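Local structure of GH62 hydrolase (Scytalidium thermophilum, 4PVA) at residues G188-S193 and E208-D213; P149-D154 and M204-I209; N70-N75 and A85-L90. The protein probably releases arabinofuranosyl side groups from arabinoxylan, as a fungal alpha-L-arabinofuranosidase of glycoside hydrolase family 62. All blocks are in the same frame, centred on the assembly; numbering follows the deposited sequence. Where two conformers were deposited one is given.

Interaction 1: residues G188-S193 and E208-D213; sequences GHLYRS and EIVLQD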
loop_
_atom_site.group_PDB
_atom_site.type_symbol
_atom_site.label_atom_id
_atom_site.label_comp_id
_atom_site.label_asym_id
_atom_site.label_seq_id
_atom_site.Cartn_x
_atom_site.Cartn_y
_atom_site.Cartn_z
ATOM N N GLY A 188 -17.108 -1.065 2.270
ATOM C CA GLY A 188 -17.299 0.238 2.880
ATOM C C GLY A 188 -16.743 0.413 4.277
ATOM O O GLY A 188 -16.994 1.427 4.894
ATOM N N HIS A 189 -15.972 -0.543 4.773
ATOM C CA HIS A 189 -15.379 -0.446 6.123
ATOM C C HIS A 189 -13.864 -0.421 6.071
ATOM O O HIS A 189 -13.239 -1.071 5.226
ATOM C CB HIS A 189 -15.809 -1.610 7.019
ATOM C CG HIS A 189 -17.294 -1.833 7.050
ATOM N ND1 HIS A 189 -17.897 -2.840 6.336
ATOM C CD2 HIS A 189 -18.286 -1.146 7.662
ATOM C CE1 HIS A 189 -19.205 -2.768 6.521
ATOM N NE2 HIS A 189 -19.466 -1.763 7.320
ATOM N N LEU A 190 -13.309 0.305 7.023
ATOM C CA LEU A 190 -11.869 0.299 7.332
ATOM C C LEU A 190 -11.741 -0.189 8.765
ATOM O O LEU A 190 -12.343 0.407 9.673
ATOM C CB LEU A 190 -11.261 1.674 7.111
ATOM C CG LEU A 190 -9.748 1.788 7.390
ATOM C CD1 LEU A 190 -8.937 0.995 6.415
ATOM C CD2 LEU A 190 -9.277 3.217 7.389
ATOM N N TYR A 191 -10.948 -1.249 8.943
ATOM C CA TYR A 191 -10.753 -1.900 10.226
ATOM C C TYR A 191 -9.366 -1.627 10.761
ATOM O O TYR A 191 -8.454 -1.408 9.999
ATOM C CB TYR A 191 -10.924 -3.408 10.143
ATOM C CG TYR A 191 -12.258 -3.863 9.578
ATOM C CD1 TYR A 191 -13.335 -4.058 10.404
ATOM C CD2 TYR A 191 -12.438 -4.120 8.248
ATOM C CE1 TYR A 191 -14.579 -4.478 9.894
ATOM C CE2 TYR A 191 -13.662 -4.539 7.730
ATOM C CZ TYR A 191 -14.710 -4.696 8.552
ATOM O OH TYR A 191 -15.945 -5.189 8.035
ATOM N N ARG A 192 -9.225 -1.713 12.083
ATOM C CA ARG A 192 -7.940 -1.524 12.760
ATOM C C ARG A 192 -7.849 -2.410 13.974
ATOM O O ARG A 192 -8.715 -2.378 14.846
ATOM C CB ARG A 192 -7.767 -0.079 13.194
ATOM C CG ARG A 192 -6.411 0.275 13.814
ATOM C CD ARG A 192 -6.460 1.627 14.560
ATOM N NE ARG A 192 -7.385 1.567 15.666
ATOM C CZ ARG A 192 -7.168 0.927 16.794
ATOM N NH1 ARG A 192 -5.984 0.413 17.068
ATOM N NH2 ARG A 192 -8.133 0.825 17.683
ATOM N N SER A 193 -6.761 -3.165 14.046
ATOM C CA SER A 193 -6.346 -3.921 15.254
ATOM C C SER A 193 -5.052 -3.337 15.779
ATOM O O SER A 193 -4.357 -2.594 15.086
ATOM C CB SER A 193 -6.109 -5.391 14.942
ATOM O OG SER A 193 -7.329 -6.057 14.589
ATOM N N GLU A 208 -11.525 -3.091 15.202
ATOM C CA GLU A 208 -12.605 -2.110 15.347
ATOM C C GLU A 208 -12.820 -1.461 13.984
ATOM O O GLU A 208 -11.853 -1.272 13.217
ATOM C CB GLU A 208 -12.202 -1.076 16.407
ATOM C CG GLU A 208 -12.102 -1.737 17.799
ATOM C CD GLU A 208 -11.648 -0.821 18.924
ATOM O OE1 GLU A 208 -11.156 0.276 18.633
ATOM O OE2 GLU A 208 -11.776 -1.225 20.114
ATOM N N ILE A 209 -14.046 -1.073 13.679
ATOM C CA ILE A 209 -14.326 -0.277 12.497
ATOM C C ILE A 209 -13.947 1.160 12.802
ATOM O O ILE A 209 -14.533 1.760 13.722
ATOM C CB ILE A 209 -15.816 -0.386 12.088
ATOM C CG1 ILE A 209 -16.142 -1.817 11.650
ATOM C CG2 ILE A 209 -16.099 0.603 10.969
ATOM C CD1 ILE A 209 -17.614 -2.112 11.450
ATOM N N VAL A 210 -12.979 1.719 12.083
ATOM C CA VAL A 210 -12.537 3.071 12.389
ATOM C C VAL A 210 -13.162 4.110 11.470
ATOM O O VAL A 210 -13.341 5.236 11.885
ATOM C CB VAL A 210 -11.007 3.202 12.409
ATOM C CG1 VAL A 210 -10.390 2.415 13.569
ATOM C CG2 VAL A 210 -10.422 2.817 11.107
ATOM N N LEU A 211 -13.496 3.741 10.244
ATOM C CA LEU A 211 -14.249 4.577 9.314
ATOM C C LEU A 211 -15.139 3.701 8.482
ATOM O O LEU A 211 -14.810 2.556 8.200
ATOM C CB LEU A 211 -13.328 5.303 8.372
ATOM C CG LEU A 211 -12.434 6.403 8.857
ATOM C CD1 LEU A 211 -11.586 6.892 7.693
ATOM C CD2 LEU A 211 -13.181 7.540 9.517
ATOM N N GLN A 212 -16.299 4.233 8.097
ATOM C CA GLN A 212 -17.180 3.515 7.205
ATOM C C GLN A 212 -17.982 4.460 6.324
ATOM O O GLN A 212 -18.317 5.582 6.756
ATOM C CB GLN A 212 -18.098 2.547 7.977
ATOM C CG GLN A 212 -19.040 3.225 8.941
ATOM C CD GLN A 212 -19.911 2.243 9.713
ATOM O OE1 GLN A 212 -19.711 1.026 9.679
ATOM N NE2 GLN A 212 -20.882 2.772 10.435
ATOM N N ASP A 213 -18.288 4.034 5.104
ATOM C CA ASP A 213 -19.233 4.751 4.256
ATOM C C ASP A 213 -20.194 3.748 3.646
ATOM O O ASP A 213 -20.018 3.292 2.517
ATOM C CB ASP A 213 -18.540 5.566 3.165
ATOM C CG ASP A 213 -19.486 6.546 2.490
ATOM O OD1 ASP A 213 -20.646 6.167 2.223
ATOM O OD2 ASP A 213 -19.067 7.693 2.229
HETATM O O HOH W 1 -21.616 -1.050 8.779
#
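I209 runs alongside the ring of Y191, both side chains leaning the same way from a non-hydrogen-bonded pair, with I209 CG1 3.6 Å from Y191 CE1. CG1 stands anti to its own carbonyl carbon (chi1 -65°) and the branch continues extended, which carries I209 CD1 on to H189 CD2 at 4.0 Å. Both rings are met obliquely. With an alanine here, H189 and Y191 would probably lose the aliphatic branch they share, opening a gap beside the two rings. H189 and Q212 also lie side by side, with ring and amide planes 51° apart; Q212 OE1 sits in the plane of the imidazole at its edge, 3.3 Å from H189 CD2. One water joins H189 NE2 to Q212 OE1, donating to the amide oxygen. An imidazole suits this place because its other nitrogen, ND1, bonds to D185, which also holds Y191 OH.

Strands 189-196 and 208-212 form an antiparallel hairpin at the border of one four-stranded sheet, a blade of the five-bladed beta-propeller known for this family. A classic beta bulge breaks its register: V210 and L211 both face L190, whose O accepts from V210 N at 2.8 Å while its N donates to L211 O at 3.0 Å. L190 CD2 touches V210 CG2 there.

R192 leaves on the same face as L190, and V210, the bulge residue, crosses it at about a right angle, V210 CG1 lying 3.6 Å from R192 CB and near the guanidinium plane at its edge. E208 runs beside R192, guanidinium and carboxylate planes 84° apart; the salt bridge from R192 NH2 to E208 OE1 (3.2 Å) is weak as a hydrogen bond and, with E208 modelled in two conformers, tentative. R192 NH1 also bonds to Q194 and H180, and NH2 has a second salt-bridge partner in D262.

Interaction 2: residues P149-D154 and M204-I209; sequences PKIIAD and MSEPEI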
loop_
_atom_site.group_PDB
_atom_site.type_symbol
_atom_site.label_atom_id
_atom_site.label_comp_id
_atom_site.label_asym_id
_atom_site.label_seq_id
_atom_site.Cartn_x
_atom_site.Cartn_y
_atom_site.Cartn_z
ATOM N N PRO A 149 -11.575 -12.381 11.704
ATOM C CA PRO A 149 -12.304 -11.894 12.880
ATOM C C PRO A 149 -13.806 -11.813 12.669
ATOM O O PRO A 149 -14.299 -11.506 11.587
ATOM C CB PRO A 149 -11.732 -10.500 13.059
ATOM C CG PRO A 149 -10.353 -10.599 12.532
ATOM C CD PRO A 149 -10.466 -11.494 11.339
ATOM N N LYS A 150 -14.538 -12.050 13.762
ATOM C CA LYS A 150 -15.981 -11.959 13.766
ATOM C C LYS A 150 -16.506 -10.652 13.193
ATOM O O LYS A 150 -17.430 -10.645 12.400
ATOM C CB LYS A 150 -16.497 -12.103 15.194
ATOM C CG LYS A 150 -18.009 -12.089 15.253
ATOM C CD LYS A 150 -18.491 -12.435 16.648
ATOM C CE LYS A 150 -19.977 -12.670 16.659
ATOM N NZ LYS A 150 -20.727 -11.443 16.344
ATOM N N ILE A 151 -15.934 -9.512 13.584
ATOM C CA ILE A 151 -16.479 -8.234 13.143
ATOM C C ILE A 151 -16.365 -8.089 11.624
ATOM O O ILE A 151 -17.204 -7.486 10.986
ATOM C CB ILE A 151 -15.824 -7.053 13.878
ATOM C CG1 ILE A 151 -16.626 -5.781 13.626
ATOM C CG2 ILE A 151 -14.377 -6.859 13.496
ATOM C CD1 ILE A 151 -16.212 -4.620 14.531
ATOM N N ILE A 152 -15.309 -8.639 11.054
ATOM C CA ILE A 152 -15.098 -8.565 9.611
ATOM C C ILE A 152 -16.068 -9.558 8.924
ATOM O O ILE A 152 -16.776 -9.182 7.998
ATOM C CB ILE A 152 -13.639 -8.816 9.216
ATOM C CG1 ILE A 152 -12.775 -7.785 9.906
ATOM C CG2 ILE A 152 -13.465 -8.707 7.709
ATOM C CD1 ILE A 152 -11.316 -7.840 9.533
ATOM N N ALA A 153 -16.173 -10.805 9.417
ATOM C CA ALA A 153 -17.159 -11.750 8.879
ATOM C C ALA A 153 -18.596 -11.219 8.956
ATOM O O ALA A 153 -19.401 -11.423 8.033
ATOM C CB ALA A 153 -17.046 -13.113 9.578
ATOM N N ASP A 154 -18.902 -10.482 10.015
ATOM C CA ASP A 154 -20.252 -9.951 10.188
ATOM C C ASP A 154 -20.563 -8.792 9.275
ATOM O O ASP A 154 -21.736 -8.487 9.043
ATOM C CB ASP A 154 -20.459 -9.450 11.607
ATOM C CG ASP A 154 -20.642 -10.566 12.628
ATOM O OD1 ASP A 154 -20.817 -11.747 12.251
ATOM O OD2 ASP A 154 -20.565 -10.236 13.842
HETATM N N MSE A 204 -2.396 -9.317 17.954
HETATM C CA MSE A 204 -3.333 -8.339 17.333
HETATM C C MSE A 204 -4.728 -8.518 17.891
HETATM O O MSE A 204 -5.261 -9.616 17.947
HETATM C CB MSE A 204 -3.372 -8.459 15.797
HETATM C CG MSE A 204 -2.130 -7.945 15.118
HETATM SE SE MSE A 204 -2.033 -5.995 15.318
HETATM C CE MSE A 204 -0.307 -5.743 14.434
ATOM N N SER A 205 -5.315 -7.433 18.345
ATOM C CA SER A 205 -6.625 -7.408 18.955
ATOM C C SER A 205 -7.758 -7.676 17.958
ATOM O O SER A 205 -7.553 -7.657 16.735
ATOM C CB SER A 205 -6.855 -6.020 19.545
ATOM O OG SER A 205 -6.801 -5.039 18.505
ATOM N N GLU A 206 -8.967 -7.852 18.457
ATOM C CA GLU A 206 -10.135 -7.909 17.571
ATOM C C GLU A 206 -10.205 -6.556 16.886
ATOM O O GLU A 206 -10.003 -5.526 17.507
ATOM C CB GLU A 206 -11.433 -8.155 18.354
ATOM C CG GLU A 206 -12.722 -8.156 17.526
ATOM C CD GLU A 206 -12.942 -9.402 16.671
ATOM O OE1 GLU A 206 -13.946 -9.395 15.832
ATOM O OE2 GLU A 206 -12.104 -10.359 16.896
ATOM N N PRO A 207 -10.473 -6.533 15.583
ATOM C CA PRO A 207 -10.515 -5.230 14.918
ATOM C C PRO A 207 -11.687 -4.396 15.361
ATOM O O PRO A 207 -12.711 -4.915 15.806
ATOM C CB PRO A 207 -10.669 -5.581 13.427
ATOM C CG PRO A 207 -10.362 -7.046 13.324
ATOM C CD PRO A 207 -10.660 -7.649 14.640
ATOM N N GLU A 208 -11.525 -3.091 15.202
ATOM C CA GLU A 208 -12.605 -2.110 15.347
ATOM C C GLU A 208 -12.820 -1.461 13.984
ATOM O O GLU A 208 -11.853 -1.272 13.217
ATOM C CB GLU A 208 -12.202 -1.076 16.407
ATOM C CG GLU A 208 -12.102 -1.737 17.799
ATOM C CD GLU A 208 -11.648 -0.821 18.924
ATOM O OE1 GLU A 208 -11.156 0.276 18.633
ATOM O OE2 GLU A 208 -11.776 -1.225 20.114
ATOM N N ILE A 209 -14.046 -1.073 13.679
ATOM C CA ILE A 209 -14.326 -0.277 12.497
ATOM C C ILE A 209 -13.947 1.160 12.802
ATOM O O ILE A 209 -14.533 1.760 13.722
ATOM C CB ILE A 209 -15.816 -0.386 12.088
ATOM C CG1 ILE A 209 -16.142 -1.817 11.650
ATOM C CG2 ILE A 209 -16.099 0.603 10.969
ATOM C CD1 ILE A 209 -17.614 -2.112 11.450
#
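P149 presses its ring against that of P207, the two crossing at about a right angle, with P149 CB 3.4 Å from P207 CD, tighter than ordinary van der Waals contact. The ring suits this apolar packing, which Y144 and W161 extend; at the N-cap of helix 150-155 it has no side-chain acceptor to offer, and the carboxylate of E206 takes a first-turn N-H from outside. K150 turns its long chain away from the contact, and its NZ meets D154 OD2 at 2.8 Å on the syn lone pair, a salt bridge one helical turn on. I151 gives its backbone N to E206 OE1, 3.0 Å away and met nearly along the C-O axis. E206 reaches it by a bend at chi2 (74°) after leaving with CG anti to its backbone N. The branched I151 side chain sets CG2 3.4 Å from P207 O and CD1 4.0 Å from I209 CG1. I152 CD1 lies 4.0 Å from P207 CG, and its side chain also packs on W161 and Y191. E206 OE1 lies at the positive end of the helix dipole, which would probably favour its charged form, although E206 has two conformers and the bond belongs to the one described.

Interaction 3: residues N70-N75 and A85-L90; sequences NMVYFN and APFYYL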
loop_
_atom_site.group_PDB
_atom_site.type_symbol
_atom_site.label_atom_id
_atom_site.label_comp_id
_atom_site.label_asym_id
_atom_site.label_seq_id
_atom_site.Cartn_x
_atom_site.Cartn_y
_atom_site.Cartn_z
ATOM N N ASN A 70 0.228 -13.683 -7.378
ATOM C CA ASN A 70 1.397 -13.928 -6.556
ATOM C C ASN A 70 2.257 -12.642 -6.588
ATOM O O ASN A 70 1.699 -11.578 -6.911
ATOM C CB ASN A 70 2.099 -15.205 -6.992
ATOM C CG ASN A 70 2.956 -15.804 -5.895
ATOM O OD1 ASN A 70 4.092 -15.378 -5.707
ATOM N ND2 ASN A 70 2.490 -16.877 -5.286
HETATM N N MSE A 71 3.516 -12.667 -6.177
HETATM C CA MSE A 71 4.284 -11.432 -5.980
HETATM C C MSE A 71 5.677 -11.541 -6.548
HETATM O O MSE A 71 6.230 -12.656 -6.709
HETATM C CB MSE A 71 4.311 -11.028 -4.484
HETATM C CG MSE A 71 2.892 -10.859 -3.923
HETATM SE SE MSE A 71 2.863 -10.294 -2.072
HETATM C CE MSE A 71 3.860 -11.812 -1.321
ATOM N N VAL A 72 6.228 -10.378 -6.821
ATOM C CA VAL A 72 7.577 -10.245 -7.370
ATOM C C VAL A 72 8.362 -9.231 -6.579
ATOM O O VAL A 72 7.777 -8.288 -6.022
ATOM C CB VAL A 72 7.612 -9.795 -8.847
ATOM C CG1 VAL A 72 7.167 -10.914 -9.753
ATOM C CG2 VAL A 72 6.840 -8.501 -9.114
ATOM N N TYR A 73 9.672 -9.409 -6.540
ATOM C CA TYR A 73 10.604 -8.425 -6.065
ATOM C C TYR A 73 11.517 -8.004 -7.228
ATOM O O TYR A 73 11.963 -8.860 -8.003
ATOM C CB TYR A 73 11.445 -8.998 -4.921
ATOM C CG TYR A 73 12.676 -8.192 -4.621
ATOM C CD1 TYR A 73 12.602 -7.023 -3.879
ATOM C CD2 TYR A 73 13.912 -8.582 -5.122
ATOM C CE1 TYR A 73 13.722 -6.264 -3.613
ATOM C CE2 TYR A 73 15.046 -7.824 -4.883
ATOM C CZ TYR A 73 14.964 -6.674 -4.133
ATOM O OH TYR A 73 16.119 -5.936 -3.914
ATOM N N PHE A 74 11.858 -6.730 -7.286
ATOM C CA PHE A 74 12.884 -6.261 -8.193
ATOM C C PHE A 74 13.512 -4.980 -7.648
ATOM O O PHE A 74 12.937 -4.300 -6.801
ATOM C CB PHE A 74 12.331 -6.080 -9.608
ATOM C CG PHE A 74 11.167 -5.136 -9.725
ATOM C CD1 PHE A 74 9.875 -5.537 -9.387
ATOM C CD2 PHE A 74 11.348 -3.853 -10.200
ATOM C CE1 PHE A 74 8.811 -4.665 -9.537
ATOM C CE2 PHE A 74 10.273 -2.974 -10.329
ATOM C CZ PHE A 74 9.006 -3.392 -9.998
ATOM N N ASN A 75 14.691 -4.632 -8.178
ATOM C CA ASN A 75 15.348 -3.414 -7.802
ATOM C C ASN A 75 15.925 -2.727 -9.029
ATOM O O ASN A 75 16.052 -3.344 -10.092
ATOM C CB ASN A 75 16.392 -3.633 -6.697
ATOM C CG ASN A 75 17.520 -4.562 -7.126
ATOM O OD1 ASN A 75 18.235 -4.292 -8.101
ATOM N ND2 ASN A 75 17.701 -5.630 -6.407
ATOM N N ALA A 85 14.487 -4.277 -15.206
ATOM C CA ALA A 85 14.914 -4.978 -14.002
ATOM C C ALA A 85 14.402 -6.414 -14.053
ATOM O O ALA A 85 13.223 -6.635 -14.338
ATOM C CB ALA A 85 14.373 -4.269 -12.769
ATOM N N PRO A 86 15.268 -7.398 -13.784
ATOM C CA PRO A 86 14.766 -8.773 -13.690
ATOM C C PRO A 86 13.812 -8.932 -12.518
ATOM O O PRO A 86 14.046 -8.340 -11.465
ATOM C CB PRO A 86 16.030 -9.611 -13.430
ATOM C CG PRO A 86 17.043 -8.611 -12.941
ATOM C CD PRO A 86 16.718 -7.300 -13.539
ATOM N N PHE A 87 12.776 -9.738 -12.692
ATOM C CA PHE A 87 11.878 -10.032 -11.595
ATOM C C PHE A 87 12.364 -11.261 -10.850
ATOM O O PHE A 87 12.757 -12.259 -11.475
ATOM C CB PHE A 87 10.466 -10.339 -12.101
ATOM C CG PHE A 87 9.682 -9.148 -12.587
ATOM C CD1 PHE A 87 10.108 -7.825 -12.420
ATOM C CD2 PHE A 87 8.463 -9.370 -13.200
ATOM C CE1 PHE A 87 9.330 -6.758 -12.868
ATOM C CE2 PHE A 87 7.693 -8.313 -13.667
ATOM C CZ PHE A 87 8.122 -7.013 -13.495
ATOM N N TYR A 88 12.373 -11.195 -9.530
ATOM C CA TYR A 88 12.414 -12.406 -8.728
ATOM C C TYR A 88 10.987 -12.780 -8.374
ATOM O O TYR A 88 10.323 -12.064 -7.602
ATOM C CB TYR A 88 13.262 -12.245 -7.474
ATOM C CG TYR A 88 13.445 -13.558 -6.743
ATOM C CD1 TYR A 88 12.472 -14.050 -5.884
ATOM C CD2 TYR A 88 14.588 -14.347 -6.965
ATOM C CE1 TYR A 88 12.636 -15.260 -5.237
ATOM C CE2 TYR A 88 14.742 -15.559 -6.321
ATOM C CZ TYR A 88 13.768 -16.014 -5.471
ATOM O OH TYR A 88 13.900 -17.222 -4.816
ATOM N N TYR A 89 10.474 -13.872 -8.924
ATOM C CA TYR A 89 9.143 -14.372 -8.621
ATOM C C TYR A 89 9.172 -15.046 -7.260
ATOM O O TYR A 89 9.851 -16.058 -7.045
ATOM C CB TYR A 89 8.674 -15.296 -9.724
ATOM C CG TYR A 89 8.416 -14.584 -11.032
ATOM C CD1 TYR A 89 7.229 -13.916 -11.250
ATOM C CD2 TYR A 89 9.348 -14.580 -12.055
ATOM C CE1 TYR A 89 6.961 -13.282 -12.426
ATOM C CE2 TYR A 89 9.091 -13.945 -13.256
ATOM C CZ TYR A 89 7.881 -13.302 -13.439
ATOM O OH TYR A 89 7.614 -12.663 -14.617
ATOM N N LEU A 90 8.455 -14.457 -6.306
ATOM C CA LEU A 90 8.614 -14.831 -4.922
ATOM C C LEU A 90 8.065 -16.218 -4.571
ATOM O O LEU A 90 8.372 -16.735 -3.508
ATOM C CB LEU A 90 7.987 -13.751 -4.039
ATOM C CG LEU A 90 8.861 -12.491 -3.984
ATOM C CD1 LEU A 90 8.080 -11.298 -3.468
ATOM C CD2 LEU A 90 10.057 -12.667 -3.084
HETATM O O HOH W 2 15.699 -6.875 -9.918
#
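F87 sets its CE1 over one face of the F74 ring, 3.7 Å from F74 CD1; the rings, flat apolar surfaces for each other, lie side by side and tilted, their planes 39° apart. F74 CG sits between the backbone N and the carbonyl carbon (chi1 58°), which sets its ring beside F87. V72 CG2 lies over a face of F87, and Y89 CZ comes to the F87 edge in plane, while Y89 has F87 CB above one of its faces. V72 CG1 presses on Y89 CD1 at 3.4 Å; the beta-branched valine fills the corner between two rings. The Y73 ring meets Y88 CB at its edge.

These side chains line a beta hairpin of strands 68-76 and 88-89, the latter an outermost strand of another four-stranded propeller blade. Y73 and Y88 are its hydrogen-bonded pair, with Y73 N 2.9 Å from Y88 O and Y88 N 2.8 Å from Y73 O. L90 N donates to M71 O at 2.9 Å, and L90 CD1 packs on M71 CB. Beyond the paired residues, a water accepts from N75 N and donates to P86 O. A tyrosine suits position 89, its ring packing on V72 while its OH bonds to D38.

Interaction 3 comes first along the chain and closes before the others open; interaction 2 opens next at 149-154, then interaction 1 at 188-193, and both end within 204-213. Interaction 3 lies on a different four-stranded sheet, its centre about 32 Å from the centre of each of the others and across the chain's centre from interaction 1. Interactions 1 and 2 have centres about 9 Å apart and share E208 and I209 on strand 208-212. They meet directly: S193 OG, 2.7 Å from S205 O, probably hydrogen-bonds to it, and Y191 packs on I152. Helix 150-155 is thus fastened to the edge of one propeller blade, while interaction 3 completes the corresponding edge hairpin of another.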